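Local coordinates for protein nucleotidyl transferase (Methanothermobacter thermautotrophicus, PDB 6PLJ) that probably acts as a nucleotidyltransferase with a MobA-like NTP transferase domain, with a likely link to synthesis of the pseudomurein cell wall, at residues A[41-44]-A[48-51]; A[55-60]-A[227-232]; A[27-32]-A[61-66]; A[79-84]-A[114-119]; A[168-173]-A[194-199]. All coordinates share one frame; numbering follows the deposited sequence.

Contact 1. Residues A[41-44]-A[48-51]; sequences DMAE and EPVH. With NA (sodium ion), chain J.
E48 meets the helical segment 41-44 through its backbone: the carbonyl O of E48 lies 3.4 Å from CE of M42, while its side chain starts away from the helix. The backbones run closest at P49, opposite M42, where P49 CA lies 3.9 Å from M42 CB, and the proline ring lies alongside the helix so that its CG rests against CB of A43 at 4.0 Å. V50 then turns its backbone N-H to the thioether of M42. This hydrogen bond, V50 N to M42 SD at 3.5 Å and 150°, is weak. In M42, CG beside the backbone N and an extended chi2 carry SD to V50 N; the bend at chi3 (76°) then swings only CE, toward E48 O and CG2 of V50. Exchanging M42 for an alanine would probably leave V50 N without its sulfur acceptor and open a gap between the helix and the loop at V50. H51 carries the loop onward, its ring edge-to-face with that of H84.

Next to this packing a sodium ion is bound by O of D41 at 2.9 Å and by a water at 2.5 Å, and the same water donates to OD1 of D41 and OE1 of E44. The D41 carboxylate is also held by R37, H222 and the backbone of Y223. The contact is a turn-back at the surface: the loop following helix 36-44 folds against it on the way to strand 56-57, with L55 packing on both M42 and V50.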
# COMPACT_ATOMS: atom_id res chain seq x y z
N ASP A 41 -9.81 10.05 -16.34
CA ASP A 41 -9.88 11.43 -15.85
C ASP A 41 -8.92 12.35 -16.60
O ASP A 41 -9.25 13.50 -16.91
CB ASP A 41 -9.55 11.52 -14.35
CG ASP A 41 -10.63 10.98 -13.44
OD1 ASP A 41 -11.78 10.68 -13.85
OD2 ASP A 41 -10.33 10.86 -12.22
N MET A 42 -7.70 11.88 -16.82
CA MET A 42 -6.71 12.64 -17.56
C MET A 42 -7.16 12.89 -18.99
O MET A 42 -7.06 14.02 -19.48
CB MET A 42 -5.35 11.95 -17.55
CG MET A 42 -4.74 11.96 -16.17
SD MET A 42 -3.06 11.35 -16.13
CE MET A 42 -2.15 12.73 -16.81
N ALA A 43 -7.69 11.85 -19.64
CA ALA A 43 -8.19 11.99 -21.01
C ALA A 43 -9.34 13.00 -21.08
O ALA A 43 -9.41 13.80 -22.03
CB ALA A 43 -8.65 10.65 -21.54
N GLU A 44 -10.21 12.99 -20.06
CA GLU A 44 -11.36 13.91 -19.98
C GLU A 44 -10.98 15.37 -19.70
O GLU A 44 -11.80 16.27 -19.88
CB GLU A 44 -12.41 13.39 -18.98
CG GLU A 44 -13.16 12.17 -19.51
CD GLU A 44 -13.92 11.36 -18.47
OE1 GLU A 44 -14.30 11.90 -17.40
OE2 GLU A 44 -14.15 10.17 -18.76
N GLU A 48 -2.71 13.79 -21.95
CA GLU A 48 -2.27 12.43 -22.30
C GLU A 48 -2.28 11.59 -21.02
O GLU A 48 -1.64 11.98 -20.05
CB GLU A 48 -0.88 12.44 -22.94
CG GLU A 48 -0.87 12.98 -24.38
CD GLU A 48 -1.77 12.20 -25.33
OE1 GLU A 48 -1.86 10.95 -25.23
OE2 GLU A 48 -2.41 12.84 -26.20
N PRO A 49 -3.03 10.47 -21.01
CA PRO A 49 -3.04 9.69 -19.77
C PRO A 49 -1.69 9.08 -19.45
O PRO A 49 -0.89 8.76 -20.34
CB PRO A 49 -4.09 8.60 -20.04
CG PRO A 49 -4.95 9.17 -21.11
CD PRO A 49 -3.99 9.93 -21.98
N VAL A 50 -1.43 8.99 -18.16
CA VAL A 50 -0.22 8.39 -17.62
C VAL A 50 -0.74 7.48 -16.50
O VAL A 50 -1.60 7.89 -15.75
CB VAL A 50 0.73 9.47 -17.06
CG1 VAL A 50 1.92 8.85 -16.35
CG2 VAL A 50 1.21 10.42 -18.16
N HIS A 51 -0.25 6.25 -16.43
CA HIS A 51 -0.58 5.35 -15.33
C HIS A 51 -0.18 6.01 -14.01
O HIS A 51 0.91 6.58 -13.89
CB HIS A 51 0.15 4.03 -15.52
CG HIS A 51 -0.16 3.01 -14.47
ND1 HIS A 51 -1.44 2.68 -14.09
CD2 HIS A 51 0.66 2.17 -13.78
CE1 HIS A 51 -1.40 1.73 -13.17
NE2 HIS A 51 -0.14 1.40 -12.98
NA NA J . -11.40 14.64 -15.32
O HOH W 1 -13.34 13.08 -15.03

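Contact 2. Residues A[55-60]-A[227-232]; sequences LPLNGV and LRIRDH. With EDO (1,2-ethanediol), chain E.
L57 packs its two methyl groups against different parts of helix 223-236. Its CG stands anti to the backbone N (chi1 -155°), and with chi2 at 67° the branch opens so that CD1 lies over the backbone at R230, 3.8 Å from R230 CA, while CD2 meets CG2 of I229 at 4.0 Å. The side chains of L57 and I229 run at about a right angle, and it is the gamma methyl of the isoleucine, rather than its longer arm, that does the touching. R230 contributes the start of its side chain, CB to L57 CD1; farther out the chain bends at chi3 and one face of the guanidinium lies over CD2 of L227, offset toward its rim. D231 faces a bound 1,2-ethanediol, probably from the crystallisation liquor, whose O1 and O2 both donate to OD2 at 2.7 and 2.8 Å. With an alanine in place of D231, both ethanediol hydroxyls would probably be left without their shared acceptor. Y226 and F233 of the helix and A65 of helix 62-72 also touch L57. The arrangement is that of a tight two-strand beta hairpin, closed by a type I' turn from L57 to V60, resting on the C-terminal helix.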
# COMPACT_ATOMS: atom_id res chain seq x y z
N LEU A 55 3.20 8.87 -12.54
CA LEU A 55 3.05 10.31 -12.47
C LEU A 55 4.15 10.92 -11.62
O LEU A 55 4.65 10.29 -10.69
CB LEU A 55 1.68 10.69 -11.89
CG LEU A 55 0.51 10.55 -12.86
CD1 LEU A 55 -0.78 10.63 -12.06
CD2 LEU A 55 0.56 11.62 -13.93
N PRO A 56 4.56 12.15 -11.96
CA PRO A 56 5.68 12.74 -11.26
C PRO A 56 5.30 13.22 -9.88
O PRO A 56 4.23 13.80 -9.69
CB PRO A 56 6.05 13.95 -12.12
CG PRO A 56 4.79 14.31 -12.79
CD PRO A 56 4.10 13.00 -13.07
N LEU A 57 6.21 13.00 -8.95
CA LEU A 57 6.04 13.40 -7.59
C LEU A 57 7.41 13.49 -6.92
O LEU A 57 8.17 12.52 -6.97
CB LEU A 57 5.18 12.35 -6.89
CG LEU A 57 4.40 12.80 -5.69
CD1 LEU A 57 3.31 13.78 -6.10
CD2 LEU A 57 3.82 11.56 -5.01
N ASN A 58 7.72 14.66 -6.35
CA ASN A 58 8.94 14.84 -5.55
C ASN A 58 10.22 14.58 -6.38
O ASN A 58 11.19 14.00 -5.88
CB ASN A 58 8.86 13.93 -4.31
CG ASN A 58 9.53 14.52 -3.08
OD1 ASN A 58 9.56 15.73 -2.88
ND2 ASN A 58 10.04 13.64 -2.21
N GLY A 59 10.21 15.00 -7.65
CA GLY A 59 11.33 14.71 -8.57
C GLY A 59 11.46 13.26 -9.03
O GLY A 59 12.38 12.92 -9.78
N VAL A 60 10.54 12.40 -8.61
CA VAL A 60 10.56 10.98 -8.99
C VAL A 60 9.15 10.64 -9.47
O VAL A 60 8.47 11.50 -10.02
CB VAL A 60 11.08 10.09 -7.83
CG1 VAL A 60 12.55 10.38 -7.57
CG2 VAL A 60 10.25 10.26 -6.57
N LEU A 227 -3.66 15.20 -7.73
CA LEU A 227 -3.41 16.63 -7.64
C LEU A 227 -3.38 17.08 -6.19
O LEU A 227 -2.57 17.92 -5.81
CB LEU A 227 -4.43 17.43 -8.43
CG LEU A 227 -4.43 17.17 -9.94
CD1 LEU A 227 -5.57 17.93 -10.58
CD2 LEU A 227 -3.10 17.54 -10.56
N ARG A 228 -4.26 16.51 -5.38
CA ARG A 228 -4.29 16.77 -3.94
C ARG A 228 -2.97 16.37 -3.26
O ARG A 228 -2.42 17.12 -2.47
CB ARG A 228 -5.47 16.05 -3.32
CG ARG A 228 -5.62 16.27 -1.83
CD ARG A 228 -6.76 15.46 -1.26
NE ARG A 228 -6.77 15.60 0.19
CZ ARG A 228 -7.57 14.96 1.02
NH1 ARG A 228 -8.48 14.09 0.57
NH2 ARG A 228 -7.47 15.18 2.33
N ILE A 229 -2.47 15.19 -3.59
CA ILE A 229 -1.20 14.74 -3.06
C ILE A 229 -0.06 15.62 -3.55
O ILE A 229 0.80 16.01 -2.78
CB ILE A 229 -0.95 13.26 -3.42
CG1 ILE A 229 -1.92 12.38 -2.65
CG2 ILE A 229 0.50 12.88 -3.16
CD1 ILE A 229 -2.08 10.98 -3.22
N ARG A 230 -0.07 15.93 -4.84
CA ARG A 230 1.00 16.77 -5.41
C ARG A 230 1.03 18.12 -4.69
O ARG A 230 2.07 18.60 -4.41
CB ARG A 230 0.82 16.92 -6.92
CG ARG A 230 1.85 17.82 -7.60
CD ARG A 230 1.58 17.96 -9.10
NE ARG A 230 0.61 19.01 -9.36
CZ ARG A 230 0.08 19.30 -10.54
NH1 ARG A 230 -0.80 20.28 -10.63
NH2 ARG A 230 0.41 18.62 -11.62
N ASP A 231 -0.14 18.70 -4.44
CA ASP A 231 -0.20 19.99 -3.74
C ASP A 231 0.41 19.91 -2.34
O ASP A 231 1.09 20.85 -1.90
CB ASP A 231 -1.64 20.51 -3.66
CG ASP A 231 -2.17 20.99 -5.01
OD1 ASP A 231 -1.39 21.17 -5.97
OD2 ASP A 231 -3.40 21.17 -5.10
N HIS A 232 0.16 18.81 -1.65
CA HIS A 232 0.77 18.58 -0.34
C HIS A 232 2.30 18.50 -0.42
O HIS A 232 2.99 19.11 0.40
CB HIS A 232 0.20 17.30 0.27
CG HIS A 232 1.00 16.74 1.40
ND1 HIS A 232 1.09 17.35 2.62
CD2 HIS A 232 1.69 15.58 1.50
CE1 HIS A 232 1.82 16.60 3.43
NE2 HIS A 232 2.20 15.52 2.77
C1 EDO E . -5.51 21.27 -8.29
O1 EDO E . -4.27 21.53 -7.61
C2 EDO E . -6.49 20.69 -7.30
O2 EDO E . -5.77 20.14 -6.19

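Contact 3. Residues A[27-32]-A[61-66]; sequences AVVAAA and TVIEAT. With EDO (1,2-ethanediol), chain F.
OE2 of E64 takes two donors from T61: the hydroxyl OG1 at 2.7 Å, met on the lone pair turned away from the other carboxylate oxygen, and more weakly the backbone N. In return E64 N donates to OG1 of T61 at 3.2 Å and 161°, so the two residues form a capping box with T61 as the N-cap of helix 62-72. This helix closes the crossover connection between strand 25-31 and its parallel neighbour 77-82 in the central sheet, a beta-alpha-beta arrangement, and it runs nearly antiparallel to strand 25-31 (166° between the short segments, axes 10.4 Å apart).

The interface is apolar. I63 sets CG1 anti to its backbone N (chi1 -173°), which carries CD1 down to the sheet between CB of A31 and CG1 of V29. One turn later CG2 of T66 reaches the same V29 methyl at 4.1 Å, while the T66 hydroxyl is bonded to O of G131. V28 and A30 point to the other face, covered by L114 of helix 110-120. The strand leads into a glycine-rich sequence that in related nucleotidyltransferases binds the nucleotide. A 1,2-ethanediol sits here, consistent with a pocket: it is bonded to S113 OG, its O2 donates weakly to O of A30, and its O1 accepts from N of A32 at 2.9 Å.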
# COMPACT_ATOMS: atom_id res chain seq x y z
N ALA A 27 8.38 -5.34 4.06
CA ALA A 27 7.31 -4.60 3.41
C ALA A 27 6.93 -5.28 2.12
O ALA A 27 7.77 -5.85 1.43
CB ALA A 27 7.70 -3.17 3.15
N VAL A 28 5.65 -5.22 1.80
CA VAL A 28 5.14 -5.66 0.52
C VAL A 28 4.36 -4.47 -0.04
O VAL A 28 3.38 -4.02 0.58
CB VAL A 28 4.24 -6.89 0.66
CG1 VAL A 28 3.52 -7.19 -0.66
CG2 VAL A 28 5.06 -8.09 1.12
N VAL A 29 4.82 -3.95 -1.16
CA VAL A 29 4.16 -2.85 -1.84
C VAL A 29 3.42 -3.41 -3.04
O VAL A 29 4.03 -4.01 -3.94
CB VAL A 29 5.17 -1.77 -2.29
CG1 VAL A 29 4.47 -0.64 -3.03
CG2 VAL A 29 5.94 -1.24 -1.07
N ALA A 30 2.10 -3.24 -3.04
CA ALA A 30 1.28 -3.69 -4.15
C ALA A 30 1.30 -2.61 -5.23
O ALA A 30 0.77 -1.52 -5.02
CB ALA A 30 -0.13 -3.97 -3.69
N ALA A 31 1.92 -2.92 -6.36
CA ALA A 31 2.15 -1.95 -7.42
C ALA A 31 1.77 -2.56 -8.77
O ALA A 31 2.40 -2.27 -9.78
CB ALA A 31 3.60 -1.49 -7.40
N ALA A 32 0.75 -3.41 -8.76
CA ALA A 32 0.44 -4.28 -9.91
C ALA A 32 -0.89 -4.02 -10.59
O ALA A 32 -1.15 -4.63 -11.62
CB ALA A 32 0.49 -5.73 -9.48
N THR A 61 8.74 9.38 -9.34
CA THR A 61 7.38 8.96 -9.65
C THR A 61 6.62 8.62 -8.37
O THR A 61 7.21 8.43 -7.30
CB THR A 61 7.41 7.68 -10.49
OG1 THR A 61 8.17 6.70 -9.79
CG2 THR A 61 8.05 7.92 -11.86
N VAL A 62 5.31 8.51 -8.50
CA VAL A 62 4.46 8.08 -7.40
C VAL A 62 5.00 6.80 -6.77
O VAL A 62 5.10 6.71 -5.56
CB VAL A 62 3.00 7.89 -7.91
CG1 VAL A 62 2.14 7.05 -6.96
CG2 VAL A 62 2.35 9.25 -8.12
N ILE A 63 5.30 5.80 -7.60
CA ILE A 63 5.74 4.52 -7.03
C ILE A 63 7.07 4.65 -6.29
O ILE A 63 7.24 4.07 -5.22
CB ILE A 63 5.74 3.36 -8.06
CG1 ILE A 63 6.03 2.02 -7.36
CG2 ILE A 63 6.74 3.59 -9.20
CD1 ILE A 63 5.02 1.65 -6.29
N GLU A 64 7.99 5.44 -6.84
CA GLU A 64 9.25 5.68 -6.14
C GLU A 64 9.00 6.38 -4.81
O GLU A 64 9.67 6.08 -3.82
CB GLU A 64 10.21 6.51 -7.00
CG GLU A 64 10.83 5.74 -8.15
CD GLU A 64 11.50 6.65 -9.17
OE1 GLU A 64 12.72 6.90 -9.04
OE2 GLU A 64 10.80 7.09 -10.10
N ALA A 65 8.07 7.32 -4.78
CA ALA A 65 7.73 8.00 -3.54
C ALA A 65 7.21 7.04 -2.48
O ALA A 65 7.62 7.09 -1.32
CB ALA A 65 6.73 9.11 -3.79
N THR A 66 6.32 6.15 -2.88
CA THR A 66 5.78 5.16 -1.95
C THR A 66 6.88 4.26 -1.40
O THR A 66 6.96 4.04 -0.20
CB THR A 66 4.72 4.29 -2.61
OG1 THR A 66 3.64 5.13 -3.00
CG2 THR A 66 4.21 3.21 -1.68
C1 EDO F . -1.86 -3.84 -6.55
O1 EDO F . -1.14 -4.79 -7.05
C2 EDO F . -1.45 -2.55 -6.89
O2 EDO F . -2.12 -1.74 -5.98

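Contact 4. Residues A[79-84]-A[114-119]; sequences IVVTGH and LLRGVR
I79 turns CG2 towards helix 110-120, where it rests 3.8 Å from CA of G117. This methyl is the branch anti to the backbone N, whereas CG1 is set beside that N and does no touching here. Alternation along the strand then sends V80 to the opposite side, where it meets A31 and L93. V81 faces the helix again and carries the closest approach: its CG2 lies 3.5 Å from G117 CA, tighter than usual for two carbons, and 3.6 Å from G117 N. With CG1 anti to the backbone N (chi1 -175°), the second methyl CG2 is left to press on the glycine, and CG1 touches CB of R116 at 4.4 Å. Because G117 has no side chain, helix and strand come within 8.0 Å of each other, axis to axis, crossing at 141°. This is the helix-on-sheet packing of a three-layered alpha/beta fold: helix 110-120 covers one face of the parallel strands and helix 62-72 lies on the other. V28 and V101, on the strands flanking 77-82, also touch V81. Beyond the contact T82 OG1 is hydrogen-bonded to OE2 of E90 in helix 86-92.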
# COMPACT_ATOMS: atom_id res chain seq x y z
N ILE A 79 9.61 -5.75 -0.69
CA ILE A 79 9.15 -6.49 -1.85
C ILE A 79 8.18 -5.58 -2.59
O ILE A 79 7.35 -4.94 -1.95
CB ILE A 79 8.42 -7.79 -1.43
CG1 ILE A 79 9.43 -8.87 -1.00
CG2 ILE A 79 7.62 -8.38 -2.59
CD1 ILE A 79 10.37 -8.51 0.11
N VAL A 80 8.29 -5.52 -3.91
CA VAL A 80 7.31 -4.77 -4.70
C VAL A 80 6.70 -5.74 -5.68
O VAL A 80 7.42 -6.43 -6.40
CB VAL A 80 7.94 -3.60 -5.45
CG1 VAL A 80 6.87 -2.87 -6.25
CG2 VAL A 80 8.63 -2.64 -4.50
N VAL A 81 5.37 -5.79 -5.70
CA VAL A 81 4.63 -6.68 -6.58
C VAL A 81 4.19 -5.87 -7.77
O VAL A 81 3.49 -4.87 -7.61
CB VAL A 81 3.43 -7.31 -5.88
CG1 VAL A 81 2.75 -8.32 -6.79
CG2 VAL A 81 3.88 -7.99 -4.59
N THR A 82 4.57 -6.33 -8.96
CA THR A 82 4.27 -5.62 -10.20
C THR A 82 3.38 -6.49 -11.09
O THR A 82 3.18 -7.67 -10.84
CB THR A 82 5.57 -5.23 -10.94
OG1 THR A 82 6.32 -6.41 -11.25
CG2 THR A 82 6.42 -4.29 -10.07
N GLY A 83 2.79 -5.87 -12.10
CA GLY A 83 1.91 -6.59 -13.01
C GLY A 83 1.53 -5.68 -14.15
O GLY A 83 2.17 -5.67 -15.20
N HIS A 84 0.51 -4.88 -13.92
CA HIS A 84 0.10 -3.91 -14.90
C HIS A 84 1.21 -2.93 -15.22
O HIS A 84 1.74 -2.26 -14.32
CB HIS A 84 -1.13 -3.13 -14.47
CG HIS A 84 -1.65 -2.27 -15.55
ND1 HIS A 84 -2.13 -2.80 -16.74
CD2 HIS A 84 -1.74 -0.93 -15.67
CE1 HIS A 84 -2.49 -1.81 -17.53
NE2 HIS A 84 -2.28 -0.67 -16.91
N LEU A 114 -0.95 -8.89 -2.92
CA LEU A 114 -0.34 -8.92 -1.59
C LEU A 114 0.13 -10.32 -1.25
O LEU A 114 1.22 -10.48 -0.72
CB LEU A 114 -1.27 -8.38 -0.51
CG LEU A 114 -1.56 -6.89 -0.60
CD1 LEU A 114 -2.57 -6.52 0.48
CD2 LEU A 114 -0.29 -6.08 -0.42
N LEU A 115 -0.67 -11.33 -1.57
CA LEU A 115 -0.27 -12.70 -1.27
C LEU A 115 1.01 -13.10 -2.00
O LEU A 115 1.90 -13.72 -1.42
CB LEU A 115 -1.38 -13.67 -1.64
CG LEU A 115 -1.10 -15.15 -1.40
CD1 LEU A 115 -0.79 -15.42 0.07
CD2 LEU A 115 -2.33 -15.94 -1.84
N ARG A 116 1.11 -12.71 -3.25
CA ARG A 116 2.34 -13.01 -4.01
C ARG A 116 3.56 -12.36 -3.32
O ARG A 116 4.57 -12.93 -3.32
CB ARG A 116 2.20 -12.47 -5.44
CG ARG A 116 3.45 -12.68 -6.27
CD ARG A 116 3.59 -14.12 -6.69
NE ARG A 116 4.28 -14.24 -7.97
CZ ARG A 116 5.58 -14.44 -8.16
NH1 ARG A 116 6.41 -14.60 -7.16
NH2 ARG A 116 6.04 -14.52 -9.40
N GLY A 117 3.40 -11.14 -2.87
CA GLY A 117 4.45 -10.43 -2.15
C GLY A 117 4.81 -11.08 -0.83
O GLY A 117 6.00 -11.24 -0.49
N VAL A 118 3.78 -11.47 -0.07
CA VAL A 118 4.01 -12.14 1.21
C VAL A 118 4.74 -13.46 0.97
O VAL A 118 5.65 -13.79 1.73
CB VAL A 118 2.69 -12.33 2.01
CG1 VAL A 118 2.93 -13.11 3.28
CG2 VAL A 118 2.07 -11.00 2.37
N ARG A 119 4.38 -14.18 -0.09
CA ARG A 119 5.11 -15.40 -0.47
C ARG A 119 6.61 -15.20 -0.70
O ARG A 119 7.42 -16.09 -0.41
CB ARG A 119 4.47 -16.05 -1.72
CG ARG A 119 3.22 -16.85 -1.43
CD ARG A 119 2.66 -17.48 -2.70
NE ARG A 119 3.67 -18.26 -3.42
CZ ARG A 119 4.02 -18.12 -4.71
NH1 ARG A 119 3.43 -17.23 -5.52
NH2 ARG A 119 4.97 -18.92 -5.20

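Contact 5. Residues A[168-173]-A[194-199]; sequences RGIGMP and PLLWMM. With EDO (1,2-ethanediol), chain B.
L196 and W197 both place CG beside the backbone N, with chi1 at -63° and -74°, and from these neighbouring positions they reach different parts of the loop 168-173. L196 continues with an extended chi2 (168°), so that CD1 projects onto the backbone at G171, 3.8 Å from its CA. The same methyl touches CG1 of I170 at 4.2 Å. W197 presents the benzo part of its indole to R168: CZ2 is 3.7 Å from R168 N and 4.0 Å from R168 CG. The arginine chain bends at chi3 beyond this point, and its guanidinium plane is turned 49° from the indole. Under both side chains runs the loop between strands 162-163 and 174-177, which helix 192-201 covers, while I155 of strand 152-157 backs I170 and L196. On the loop, M172 N donates to O1 of a 1,2-ethanediol at 3.0 Å and 160°, just ahead of the cis peptide bond to P173. Loop and helix segments thus meet by dispersion, and the nearby polar groups look elsewhere: R168 N to N166, O of I170 to the side chain of N193, and W197 NE1, weakly, to N193 too.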
# COMPACT_ATOMS: atom_id res chain seq x y z
N ARG A 168 -14.69 0.89 8.56
CA ARG A 168 -15.16 1.99 7.74
C ARG A 168 -14.00 2.87 7.28
O ARG A 168 -13.23 3.36 8.09
CB ARG A 168 -16.16 2.84 8.52
CG ARG A 168 -17.47 2.11 8.73
CD ARG A 168 -18.51 3.01 9.37
NE ARG A 168 -18.11 3.47 10.70
CZ ARG A 168 -18.29 2.80 11.84
NH1 ARG A 168 -18.88 1.62 11.87
NH2 ARG A 168 -17.87 3.35 12.98
N GLY A 169 -13.89 3.07 5.97
CA GLY A 169 -12.97 4.05 5.41
C GLY A 169 -11.51 3.70 5.57
O GLY A 169 -10.65 4.60 5.50
N ILE A 170 -11.21 2.42 5.81
CA ILE A 170 -9.82 2.00 5.95
C ILE A 170 -9.47 0.84 5.01
O ILE A 170 -10.34 0.18 4.44
CB ILE A 170 -9.45 1.65 7.40
CG1 ILE A 170 -10.24 0.45 7.92
CG2 ILE A 170 -9.61 2.88 8.29
CD1 ILE A 170 -9.89 0.06 9.34
N GLY A 171 -8.17 0.62 4.83
CA GLY A 171 -7.72 -0.42 3.94
C GLY A 171 -6.24 -0.65 4.03
O GLY A 171 -5.81 -1.70 4.50
N MET A 172 -5.49 0.36 3.58
CA MET A 172 -4.03 0.33 3.57
C MET A 172 -3.47 1.65 4.08
O MET A 172 -4.17 2.67 4.13
CB MET A 172 -3.53 0.14 2.14
CG MET A 172 -4.09 -1.08 1.45
SD MET A 172 -3.30 -2.52 2.15
CE MET A 172 -1.92 -2.64 1.03
N PRO A 173 -2.20 1.66 4.49
CA PRO A 173 -1.31 0.52 4.76
C PRO A 173 -1.74 -0.22 6.03
O PRO A 173 -2.45 0.33 6.87
CB PRO A 173 0.03 1.19 4.98
CG PRO A 173 -0.31 2.53 5.50
CD PRO A 173 -1.53 2.94 4.77
N PRO A 194 -13.14 -5.75 2.47
CA PRO A 194 -13.94 -6.92 2.89
C PRO A 194 -13.18 -7.92 3.78
O PRO A 194 -13.76 -8.46 4.74
CB PRO A 194 -14.36 -7.56 1.56
CG PRO A 194 -14.36 -6.43 0.60
CD PRO A 194 -13.22 -5.55 1.01
N LEU A 195 -11.88 -8.13 3.53
CA LEU A 195 -11.07 -8.96 4.42
C LEU A 195 -10.94 -8.42 5.83
O LEU A 195 -10.87 -9.19 6.78
CB LEU A 195 -9.65 -9.20 3.87
CG LEU A 195 -9.42 -10.30 2.86
CD1 LEU A 195 -7.92 -10.41 2.58
CD2 LEU A 195 -9.97 -11.64 3.34
N LEU A 196 -10.85 -7.10 5.98
CA LEU A 196 -10.74 -6.52 7.31
C LEU A 196 -12.03 -6.74 8.12
O LEU A 196 -11.98 -7.05 9.31
CB LEU A 196 -10.41 -5.03 7.21
CG LEU A 196 -9.06 -4.70 6.55
CD1 LEU A 196 -8.99 -3.22 6.23
CD2 LEU A 196 -7.91 -5.12 7.45
N TRP A 197 -13.17 -6.59 7.45
CA TRP A 197 -14.47 -6.89 8.06
C TRP A 197 -14.58 -8.37 8.45
O TRP A 197 -15.10 -8.69 9.51
CB TRP A 197 -15.61 -6.52 7.12
CG TRP A 197 -15.87 -5.06 6.99
CD1 TRP A 197 -15.60 -4.27 5.91
CD2 TRP A 197 -16.50 -4.21 7.96
NE1 TRP A 197 -16.01 -2.98 6.15
CE2 TRP A 197 -16.57 -2.92 7.40
CE3 TRP A 197 -17.01 -4.42 9.25
CZ2 TRP A 197 -17.14 -1.83 8.07
CZ3 TRP A 197 -17.57 -3.33 9.93
CH2 TRP A 197 -17.62 -2.06 9.34
N MET A 198 -14.08 -9.25 7.59
CA MET A 198 -13.98 -10.69 7.89
C MET A 198 -13.16 -10.95 9.15
O MET A 198 -13.60 -11.68 10.04
CB MET A 198 -13.33 -11.44 6.73
CG MET A 198 -14.28 -11.91 5.65
SD MET A 198 -13.49 -13.20 4.67
CE MET A 198 -12.70 -14.14 5.98
N MET A 199 -11.97 -10.35 9.21
CA MET A 199 -11.11 -10.43 10.38
C MET A 199 -11.79 -9.99 11.67
O MET A 199 -11.69 -10.67 12.70
CB MET A 199 -9.84 -9.59 10.18
CG MET A 199 -8.85 -10.16 9.20
SD MET A 199 -7.49 -9.00 8.92
CE MET A 199 -6.71 -9.84 7.54
C1 EDO B . -6.72 3.90 2.20
O1 EDO B . -6.81 2.48 1.91
C2 EDO B . -7.99 4.33 2.92
O2 EDO B . -9.08 4.17 2.01

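In the fold
Contacts 3 and 4 build the parallel core: their strands, 25-31 and 77-82, are neighbours in the mixed sheet, and the contact centres lie about 10 Å apart. Contact 1 falls between the two segments of contact 3 in sequence and precedes contact 2; these two touch through L55, with centres about 15 Å apart. Contact 2 crosses contact 3 along the chain, so the C-terminal helix 223-236 packs against a hairpin more than 160 residues earlier. The centre of contact 5 lies about 26 Å from that of contact 2, across the chain's centre. Contacts 3 and 4 thus fix helices on the two faces of the central sheet, while contacts 1 and 2 gather the hairpin region beside helix 62-72.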